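PDB 3C1Q: type II secretion system protein F from Vibrio cholerae, which probably serves as an inner-membrane component of the type II secretion system, which moves proteases and toxins from the periplasm out of the cell. Local coordinates for residues G8-T11 against P12-A15; I17-Q20 against L21-V25; F75-L78 against F79-V83; V95-R98 against L99-A103. One frame throughout, in Å; residues are numbered along the deposited sequence.

Contact 1: G8-T11 against P12-A15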
loop_
_atom_site.group_PDB
_atom_site.type_symbol
_atom_site.label_atom_id
_atom_site.label_comp_id
_atom_site.label_asym_id
_atom_site.label_seq_id
_atom_site.Cartn_x
_atom_site.Cartn_y
_atom_site.Cartn_z
ATOM N N GLY B 8 -10.810 -4.880 18.186
ATOM C CA GLY B 8 -10.067 -5.249 16.940
ATOM C C GLY B 8 -8.955 -4.263 16.608
ATOM O O GLY B 8 -8.178 -3.859 17.493
ATOM N N ILE B 9 -8.874 -3.876 15.336
ATOM C CA ILE B 9 -7.857 -2.942 14.868
ATOM C C ILE B 9 -8.521 -1.705 14.257
ATOM O O ILE B 9 -9.729 -1.683 14.035
ATOM C CB ILE B 9 -6.877 -3.600 13.845
ATOM C CG1 ILE B 9 -7.573 -3.925 12.521
ATOM C CG2 ILE B 9 -6.225 -4.866 14.461
ATOM C CD1 ILE B 9 -6.609 -4.389 11.420
ATOM N N SER B 10 -7.729 -0.675 13.999
ATOM C CA SER B 10 -8.275 0.587 13.527
ATOM C C SER B 10 -8.649 0.499 12.052
ATOM O O SER B 10 -8.191 -0.391 11.329
ATOM C CB SER B 10 -7.274 1.725 13.759
ATOM O OG SER B 10 -6.113 1.549 12.977
ATOM N N THR B 11 -9.494 1.429 11.627
ATOM C CA THR B 11 -9.901 1.539 10.232
ATOM C C THR B 11 -8.677 1.741 9.334
ATOM O O THR B 11 -8.544 1.040 8.331
ATOM C CB THR B 11 -10.954 2.664 10.075
ATOM O OG1 THR B 11 -12.028 2.397 10.982
ATOM C CG2 THR B 11 -11.511 2.740 8.659
ATOM N N PRO B 12 -7.764 2.672 9.701
ATOM C CA PRO B 12 -6.534 2.753 8.900
ATOM C C PRO B 12 -5.707 1.478 8.857
ATOM O O PRO B 12 -5.133 1.153 7.811
ATOM C CB PRO B 12 -5.727 3.888 9.543
ATOM C CG PRO B 12 -6.435 4.301 10.726
ATOM C CD PRO B 12 -7.812 3.711 10.742
ATOM N N ASP B 13 -5.630 0.750 9.962
ATOM C CA ASP B 13 -4.781 -0.435 9.955
ATOM C C ASP B 13 -5.403 -1.567 9.157
ATOM O O ASP B 13 -4.688 -2.317 8.499
ATOM C CB ASP B 13 -4.399 -0.849 11.357
ATOM C CG ASP B 13 -3.249 -0.014 11.902
ATOM O OD1 ASP B 13 -2.340 0.358 11.111
ATOM O OD2 ASP B 13 -3.264 0.256 13.112
ATOM N N LEU B 14 -6.728 -1.695 9.178
ATOM C CA LEU B 14 -7.357 -2.685 8.272
ATOM C C LEU B 14 -7.108 -2.325 6.807
ATOM O O LEU B 14 -6.787 -3.192 5.996
ATOM C CB LEU B 14 -8.858 -2.829 8.521
ATOM C CG LEU B 14 -9.527 -3.923 7.670
ATOM C CD1 LEU B 14 -8.961 -5.300 8.019
ATOM C CD2 LEU B 14 -11.032 -3.873 7.862
ATOM N N ALA B 15 -7.233 -1.043 6.469
ATOM C CA ALA B 15 -6.986 -0.568 5.113
ATOM C C ALA B 15 -5.556 -0.857 4.659
ATOM O O ALA B 15 -5.329 -1.265 3.509
ATOM C CB ALA B 15 -7.283 0.917 5.019
HETATM O O HOH W 1 -4.992 -0.840 14.872
#

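Contact 2: I17-Q20 against L21-V25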
loop_
_atom_site.group_PDB
_atom_site.type_symbol
_atom_site.label_atom_id
_atom_site.label_comp_id
_atom_site.label_asym_id
_atom_site.label_seq_id
_atom_site.Cartn_x
_atom_site.Cartn_y
_atom_site.Cartn_z
ATOM N N ILE B 17 -3.312 -3.229 5.852
ATOM C CA ILE B 17 -2.988 -4.642 5.600
ATOM C C ILE B 17 -3.757 -5.182 4.410
ATOM O O ILE B 17 -3.241 -6.031 3.681
ATOM C CB ILE B 17 -3.126 -5.543 6.868
ATOM C CG1 ILE B 17 -4.577 -5.590 7.374
ATOM C CG2 ILE B 17 -2.133 -5.078 7.961
ATOM C CD1 ILE B 17 -4.825 -6.533 8.625
ATOM N N THR B 18 -4.977 -4.694 4.178
ATOM C CA THR B 18 -5.764 -5.219 3.050
ATOM C C THR B 18 -5.158 -4.764 1.707
ATOM O O THR B 18 -5.029 -5.556 0.767
ATOM C CB THR B 18 -7.266 -4.846 3.175
ATOM O OG1 THR B 18 -7.778 -5.319 4.436
ATOM C CG2 THR B 18 -8.065 -5.467 2.065
ATOM N N ARG B 19 -4.732 -3.506 1.658
ATOM C CA ARG B 19 -4.046 -2.980 0.467
ATOM C C ARG B 19 -2.732 -3.705 0.224
ATOM O O ARG B 19 -2.455 -4.130 -0.887
ATOM C CB ARG B 19 -3.820 -1.479 0.573
ATOM C CG ARG B 19 -3.028 -0.881 -0.610
ATOM C CD ARG B 19 -3.714 -1.098 -1.919
ATOM N NE ARG B 19 -4.973 -0.343 -1.998
ATOM C CZ ARG B 19 -5.899 -0.559 -2.933
ATOM N NH1 ARG B 19 -5.709 -1.508 -3.842
ATOM N NH2 ARG B 19 -7.011 0.163 -2.963
ATOM N N GLN B 20 -1.944 -3.905 1.273
ATOM C CA GLN B 20 -0.671 -4.608 1.129
ATOM C C GLN B 20 -0.890 -6.040 0.647
ATOM O O GLN B 20 -0.222 -6.490 -0.286
ATOM C CB GLN B 20 0.108 -4.608 2.440
ATOM C CG GLN B 20 0.538 -3.219 2.901
ATOM C CD GLN B 20 1.282 -3.247 4.212
ATOM O OE1 GLN B 20 0.753 -3.712 5.229
ATOM N NE2 GLN B 20 2.530 -2.760 4.201
ATOM N N LEU B 21 -1.834 -6.753 1.258
ATOM C CA LEU B 21 -2.076 -8.140 0.841
ATOM C C LEU B 21 -2.575 -8.169 -0.617
ATOM O O LEU B 21 -2.135 -8.988 -1.417
ATOM C CB LEU B 21 -3.053 -8.832 1.787
ATOM C CG LEU B 21 -3.303 -10.302 1.561
ATOM C CD1 LEU B 21 -1.999 -11.127 1.764
ATOM C CD2 LEU B 21 -4.436 -10.782 2.496
ATOM N N ALA B 22 -3.472 -7.256 -0.981
ATOM C CA ALA B 22 -3.967 -7.199 -2.353
ATOM C C ALA B 22 -2.848 -6.934 -3.361
ATOM O O ALA B 22 -2.792 -7.548 -4.425
ATOM C CB ALA B 22 -5.036 -6.132 -2.489
ATOM N N THR B 23 -1.954 -6.016 -3.015
ATOM C CA THR B 23 -0.861 -5.615 -3.881
ATOM C C THR B 23 0.096 -6.767 -4.149
ATOM O O THR B 23 0.523 -7.012 -5.288
ATOM C CB THR B 23 -0.120 -4.395 -3.271
ATOM O OG1 THR B 23 -1.061 -3.311 -3.138
ATOM C CG2 THR B 23 1.023 -3.951 -4.139
ATOM N N LEU B 24 0.420 -7.485 -3.095
ATOM C CA LEU B 24 1.326 -8.617 -3.200
ATOM C C LEU B 24 0.686 -9.786 -3.961
ATOM O O LEU B 24 1.287 -10.325 -4.877
ATOM C CB LEU B 24 1.779 -9.035 -1.805
ATOM C CG LEU B 24 2.628 -7.999 -1.059
ATOM C CD1 LEU B 24 2.760 -8.361 0.436
ATOM C CD2 LEU B 24 4.005 -7.829 -1.676
ATOM N N VAL B 25 -0.533 -10.142 -3.613
ATOM C CA VAL B 25 -1.213 -11.239 -4.272
ATOM C C VAL B 25 -1.373 -10.996 -5.779
ATOM O O VAL B 25 -1.202 -11.916 -6.587
ATOM C CB VAL B 25 -2.560 -11.542 -3.599
ATOM C CG1 VAL B 25 -3.384 -12.473 -4.468
ATOM C CG2 VAL B 25 -2.326 -12.136 -2.211
#

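Contact 3: F75-L78 against F79-V83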
loop_
_atom_site.group_PDB
_atom_site.type_symbol
_atom_site.label_atom_id
_atom_site.label_comp_id
_atom_site.label_asym_id
_atom_site.label_seq_id
_atom_site.Cartn_x
_atom_site.Cartn_y
_atom_site.Cartn_z
ATOM N N PHE B 75 -11.830 -9.123 10.921
ATOM C CA PHE B 75 -12.351 -9.479 9.608
ATOM C C PHE B 75 -13.801 -9.920 9.750
ATOM O O PHE B 75 -14.086 -11.029 10.218
ATOM C CB PHE B 75 -11.500 -10.594 9.022
ATOM C CG PHE B 75 -10.052 -10.237 8.919
ATOM C CD1 PHE B 75 -9.608 -9.367 7.934
ATOM C CD2 PHE B 75 -9.136 -10.744 9.832
ATOM C CE1 PHE B 75 -8.256 -9.033 7.854
ATOM C CE2 PHE B 75 -7.799 -10.405 9.760
ATOM C CZ PHE B 75 -7.358 -9.558 8.785
ATOM N N ASP B 76 -14.729 -9.043 9.378
ATOM C CA ASP B 76 -16.145 -9.324 9.615
ATOM C C ASP B 76 -16.697 -10.370 8.638
ATOM O O ASP B 76 -15.986 -10.867 7.765
ATOM C CB ASP B 76 -16.991 -8.029 9.669
ATOM C CG ASP B 76 -17.075 -7.286 8.332
ATOM O OD1 ASP B 76 -16.724 -7.835 7.273
ATOM O OD2 ASP B 76 -17.494 -6.110 8.364
ATOM N N GLU B 77 -17.967 -10.722 8.813
ATOM C CA GLU B 77 -18.589 -11.755 7.999
ATOM C C GLU B 77 -18.517 -11.430 6.505
ATOM O O GLU B 77 -18.246 -12.314 5.689
ATOM C CB GLU B 77 -20.037 -11.929 8.447
ATOM C CG GLU B 77 -20.861 -12.915 7.646
ATOM C CD GLU B 77 -22.249 -13.097 8.232
ATOM O OE1 GLU B 77 -22.484 -12.620 9.373
ATOM O OE2 GLU B 77 -23.107 -13.708 7.554
ATOM N N LEU B 78 -18.731 -10.169 6.144
ATOM C CA LEU B 78 -18.639 -9.776 4.736
ATOM C C LEU B 78 -17.223 -9.970 4.208
ATOM O O LEU B 78 -17.029 -10.514 3.132
ATOM C CB LEU B 78 -19.054 -8.318 4.541
ATOM C CG LEU B 78 -18.989 -7.799 3.100
ATOM C CD1 LEU B 78 -19.981 -8.532 2.216
ATOM C CD2 LEU B 78 -19.262 -6.319 3.085
ATOM N N PHE B 79 -16.236 -9.522 4.974
ATOM C CA PHE B 79 -14.846 -9.621 4.546
ATOM C C PHE B 79 -14.521 -11.092 4.280
ATOM O O PHE B 79 -14.009 -11.449 3.222
ATOM C CB PHE B 79 -13.919 -9.022 5.613
ATOM C CG PHE B 79 -12.499 -8.803 5.146
ATOM C CD1 PHE B 79 -11.972 -7.516 5.035
ATOM C CD2 PHE B 79 -11.664 -9.880 4.863
ATOM C CE1 PHE B 79 -10.652 -7.313 4.618
ATOM C CE2 PHE B 79 -10.338 -9.676 4.444
ATOM C CZ PHE B 79 -9.838 -8.396 4.317
ATOM N N ARG B 80 -14.844 -11.948 5.243
ATOM C CA ARG B 80 -14.467 -13.355 5.163
ATOM C C ARG B 80 -15.261 -14.075 4.088
ATOM O O ARG B 80 -14.731 -14.964 3.406
ATOM C CB ARG B 80 -14.616 -14.027 6.534
ATOM C CG ARG B 80 -13.705 -13.408 7.553
ATOM C CD ARG B 80 -13.672 -14.122 8.869
ATOM N NE ARG B 80 -14.816 -13.754 9.671
ATOM C CZ ARG B 80 -15.898 -14.492 9.815
ATOM N NH1 ARG B 80 -15.982 -15.687 9.250
ATOM N NH2 ARG B 80 -16.893 -14.040 10.555
ATOM N N SER B 81 -16.513 -13.653 3.900
ATOM C CA SER B 81 -17.345 -14.191 2.829
ATOM C C SER B 81 -16.781 -13.876 1.454
ATOM O O SER B 81 -16.763 -14.747 0.587
ATOM C CB SER B 81 -18.768 -13.655 2.940
ATOM O OG SER B 81 -19.444 -14.301 4.001
HETATM N N MSE B 82 -16.312 -12.643 1.276
HETATM C CA MSE B 82 -15.711 -12.209 0.013
HETATM C C MSE B 82 -14.442 -13.048 -0.295
HETATM O O MSE B 82 -14.280 -13.565 -1.393
HETATM C CB MSE B 82 -15.400 -10.690 0.040
HETATM C CG MSE B 82 -16.642 -9.722 -0.008
HETATM SE SE MSE B 82 -17.845 -10.157 -1.444
HETATM C CE MSE B 82 -16.601 -10.140 -2.947
ATOM N N VAL B 83 -13.568 -13.196 0.693
ATOM C CA VAL B 83 -12.355 -14.004 0.560
ATOM C C VAL B 83 -12.701 -15.447 0.168
ATOM O O VAL B 83 -12.123 -15.999 -0.776
ATOM C CB VAL B 83 -11.515 -13.986 1.861
ATOM C CG1 VAL B 83 -10.295 -14.873 1.733
ATOM C CG2 VAL B 83 -11.076 -12.543 2.191
#

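Contact 4: V95-R98 against L99-A103. With CA (calcium ion), chain G.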
loop_
_atom_site.group_PDB
_atom_site.type_symbol
_atom_site.label_atom_id
_atom_site.label_comp_id
_atom_site.label_asym_id
_atom_site.label_seq_id
_atom_site.Cartn_x
_atom_site.Cartn_y
_atom_site.Cartn_z
ATOM N N VAL B 95 -10.804 -10.189 -5.802
ATOM C CA VAL B 95 -11.602 -9.996 -4.586
ATOM C C VAL B 95 -10.803 -9.207 -3.550
ATOM O O VAL B 95 -11.329 -8.261 -2.954
ATOM C CB VAL B 95 -12.144 -11.319 -4.011
ATOM C CG1 VAL B 95 -12.788 -11.102 -2.631
ATOM C CG2 VAL B 95 -13.176 -11.940 -4.970
ATOM N N LEU B 96 -9.519 -9.543 -3.376
ATOM C CA LEU B 96 -8.674 -8.766 -2.466
ATOM C C LEU B 96 -8.573 -7.311 -2.915
ATOM O O LEU B 96 -8.628 -6.392 -2.085
ATOM C CB LEU B 96 -7.281 -9.394 -2.295
ATOM C CG LEU B 96 -7.223 -10.652 -1.441
ATOM C CD1 LEU B 96 -5.829 -11.247 -1.482
ATOM C CD2 LEU B 96 -7.661 -10.360 0.015
ATOM N N GLU B 97 -8.413 -7.089 -4.210
ATOM C CA GLU B 97 -8.365 -5.718 -4.737
ATOM C C GLU B 97 -9.629 -4.962 -4.329
ATOM O O GLU B 97 -9.562 -3.814 -3.866
ATOM C CB GLU B 97 -8.228 -5.717 -6.262
ATOM C CG GLU B 97 -8.196 -4.316 -6.888
ATOM C CD GLU B 97 -7.098 -3.443 -6.322
ATOM O OE1 GLU B 97 -5.976 -3.972 -6.053
ATOM O OE2 GLU B 97 -7.355 -2.228 -6.137
ATOM N N ARG B 98 -10.786 -5.586 -4.528
ATOM C CA ARG B 98 -12.057 -4.943 -4.156
ATOM C C ARG B 98 -12.156 -4.694 -2.656
ATOM O O ARG B 98 -12.668 -3.643 -2.230
ATOM C CB ARG B 98 -13.242 -5.748 -4.652
ATOM C CG ARG B 98 -13.398 -5.680 -6.175
ATOM C CD ARG B 98 -14.830 -5.916 -6.606
ATOM N NE ARG B 98 -15.189 -7.320 -6.497
ATOM C CZ ARG B 98 -14.783 -8.266 -7.344
ATOM N NH1 ARG B 98 -13.999 -7.972 -8.382
ATOM N NH2 ARG B 98 -15.170 -9.511 -7.159
ATOM N N LEU B 99 -11.653 -5.633 -1.848
ATOM C CA LEU B 99 -11.658 -5.446 -0.394
ATOM C C LEU B 99 -10.722 -4.287 0.005
ATOM O O LEU B 99 -11.040 -3.491 0.879
ATOM C CB LEU B 99 -11.228 -6.734 0.305
ATOM C CG LEU B 99 -12.307 -7.797 0.377
ATOM C CD1 LEU B 99 -11.686 -9.181 0.690
ATOM C CD2 LEU B 99 -13.395 -7.425 1.419
ATOM N N ALA B 100 -9.588 -4.184 -0.673
ATOM C CA ALA B 100 -8.644 -3.089 -0.455
ATOM C C ALA B 100 -9.266 -1.725 -0.807
ATOM O O ALA B 100 -9.171 -0.744 -0.021
ATOM C CB ALA B 100 -7.360 -3.345 -1.293
ATOM N N ASP B 101 -9.905 -1.653 -1.972
ATOM C CA ASP B 101 -10.589 -0.439 -2.417
ATOM C C ASP B 101 -11.654 -0.048 -1.425
ATOM O O ASP B 101 -11.789 1.126 -1.080
ATOM C CB ASP B 101 -11.240 -0.639 -3.787
ATOM C CG ASP B 101 -10.235 -0.613 -4.925
ATOM O OD1 ASP B 101 -9.151 -0.027 -4.770
ATOM O OD2 ASP B 101 -10.568 -1.139 -5.995
ATOM N N TYR B 102 -12.412 -1.045 -0.976
ATOM C CA TYR B 102 -13.525 -0.834 -0.023
ATOM C C TYR B 102 -12.976 -0.311 1.306
ATOM O O TYR B 102 -13.444 0.693 1.836
ATOM C CB TYR B 102 -14.289 -2.139 0.204
ATOM C CG TYR B 102 -15.313 -2.067 1.304
ATOM C CD1 TYR B 102 -16.554 -1.482 1.087
ATOM C CD2 TYR B 102 -15.033 -2.563 2.581
ATOM C CE1 TYR B 102 -17.502 -1.405 2.110
ATOM C CE2 TYR B 102 -15.978 -2.496 3.596
ATOM C CZ TYR B 102 -17.196 -1.905 3.361
ATOM O OH TYR B 102 -18.123 -1.857 4.390
ATOM N N ALA B 103 -11.944 -0.975 1.803
ATOM C CA ALA B 103 -11.332 -0.591 3.067
ATOM C C ALA B 103 -10.668 0.793 2.995
ATOM O O ALA B 103 -10.755 1.576 3.962
ATOM C CB ALA B 103 -10.330 -1.667 3.535
HETATM CA CA CA G . -8.419 -0.499 -7.153
HETATM O O HOH W 2 -6.867 -0.900 -9.020
HETATM O O HOH W 3 -9.787 -1.725 -8.832
HETATM O O HOH W 4 -6.623 0.899 -6.458
#

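Contact 1: G8-T11 against P12-A15
T11 and P12 adjoin at the first turn of helix 11-26; the proline ring follows the threonine directly, P12 CD lying next to T11 CB at 3.4 Å as the peptide link dictates. T11 turns its side chain out of the contact towards R106 and Q107 of helix 92-121, whereas its carbonyl serves the turn: T11 O accepts from A15 N at 3.1 Å.

S10 also borders the ring, S10 OG lying 3.5 Å from P12 CD. With OG folded between its own backbone N and carbonyl carbon (chi1 65°), S10 caps the helix by accepting from D13 N at 3.2 Å in a moderately bent bond. The carbonyl of the same serine holds the next amide, L14 N to S10 O being a straight 2.9 Å bond. D13 reaches S10 N through water 1, which accepts from that amide and donates to D13 OD2 at 2.7 Å, where a capping box would have a direct bond; the carboxylate also forms a salt bridge with K44.

Next to the capping serine, the terminal methyl of I9 reaches past S10 to the start of L14, with I9 CD1 4.0 Å from L14 CB. Serine as N-cap, with an apolar pair spanning the residue before it and the fourth residue after it, is the hydrophobic staple.

Contact 2: I17-Q20 against L21-V25
T23 turns its hydroxyl back one helical turn onto the carbonyl of R19, T23 OG1 lying 2.8 Å from R19 O. The hydroxyl stands beside its own backbone N (chi1 -60°) and donates from above the carbonyl plane, 41° out of it, while T23 N reaches the same oxygen at 2.9 Å from a position much nearer that plane. R19 O is thus gripped twice by one residue. The arginine side chain leaves the same turn and crosses the threonine obliquely, with R19 CD 3.7 Å from T23 OG1. Bends at chi2 and chi3 carry its guanidinium off to E104, its salt-bridge partner, and to D101 and E97, the calcium ligands of helix 92-121; this makes R19 a second-shell residue of the metal site.

One residue further on, Q20 O accepts from L24 N at 3.0 Å, and the branch point of the leucine sits close by, L24 CG to Q20 O being 3.3 Å. The extended side chain of Q20 ends in an amide whose NE2 donates to T23 OG1 of the second subunit, whose own Q20 returns the bond to T23 OG1 here. The T23 hydroxyl therefore donates within its helix and accepts across the dimer.

Helix 11-26 packs against several helices. I17 rests on helix 45-59, L24 on helix 31-40, T18 and A22 on helix 92-121, and the Q20, T23 and L24 side is applied to L24 and its neighbours in the second subunit.

Contact 3: F75-L78 against F79-V83
F75 presents the edge of its ring to one face of F79 in a T-shaped stack, with centroids 5.0 Å apart and planes inclined at 60°. F75 CD1 stands over the centre of the F79 ring, 3.6 Å from F79 CE2. Further apolar packing occurs where L78 and the selenomethionine M82 run side by side.

Hydrogen bonds at the helix start begin with D76, the N-cap of helix 77-89. Its CG is placed between the backbone N and the carbonyl carbon (chi1 67°), and D76 OD1 takes the amide of F79 at 2.9 Å. D76 O receives R80 N at 3.0 Å. This aspartate cap opens a helix at whose start both rings pack on L68 of helix 64-68; F75 also meets L14 and I17 of helix 11-26, and F79 meets T18 of that helix and L99 of helix 92-121.

R80 folds back past the cap, and a bend at chi3 brings its NE to F75 O at 2.9 Å, with that oxygen at the edge of the guanidinium and in its plane. S81 grips E77 O doubly: S81 N at 2.8 Å and S81 OG at 2.9 Å approach it from opposite faces of the carbonyl plane.

Contact 4: V95-R98 against L99-A103
E97 and D101, one helical turn apart, share a calcium ion. E97 binds through one oxygen, OE2, at 2.3 Å from the metal, whereas D101 uses both, OD1 and OD2 each lying 2.5 Å from the calcium. The glutamate reaches it by a bend at chi2 (56°), which curls the carboxylate towards D101. The two side chains cross, with their carboxylate planes 70° apart. Because both bind the same ion, E97 OE2 and D101 OD1 lie 3.2 Å apart, a proximity that the shared cation would be expected to offset. Waters 2, 3 and 4 add three ligands, and E43 of the second subunit supplies the remaining one.

Hydrogen bonds from second-shell residues hold the carboxylates: besides R19, Q26 donates through NE2 to E97 OE1. Regular helical bonds keep the spacing of the pair, notably D101 N to E97 O at 2.9 Å.

Apolar contacts line the inward side of the helix. V95 and L99 lie side by side, V95 CG1 being 4.0 Å from L99 CD1, and the same methyl of L99 is 4.2 Å from L96 CD2. L99 packs on F79 and V83 of helix 77-89 and on T18 of helix 11-26.

Acidic residues four apart on one helix, completed by a glutamate of the partner chain, form a seven-coordinate calcium site bridging two subunits of this cytoplasmic domain.

Overall arrangement
All four contacts are local and follow in series, so none closes a long loop or crosses another; the fold comes from how their helices pack. Contact 1 starts helix 11-26 and contact 2 continues it, the two meeting where I9 touches I17. Contact 3 starts helix 77-89 and sets its aromatic pair against contacts 1 and 2. Contact 4, on the following helix 92-121, lies against V83 and F79 of contact 3 and, through the salt bridges of R19, against contact 2. Helix 11-26 thus joins the core to the dimer interface, where contact 2 touches the second subunit directly and contact 4 meets it through the shared calcium.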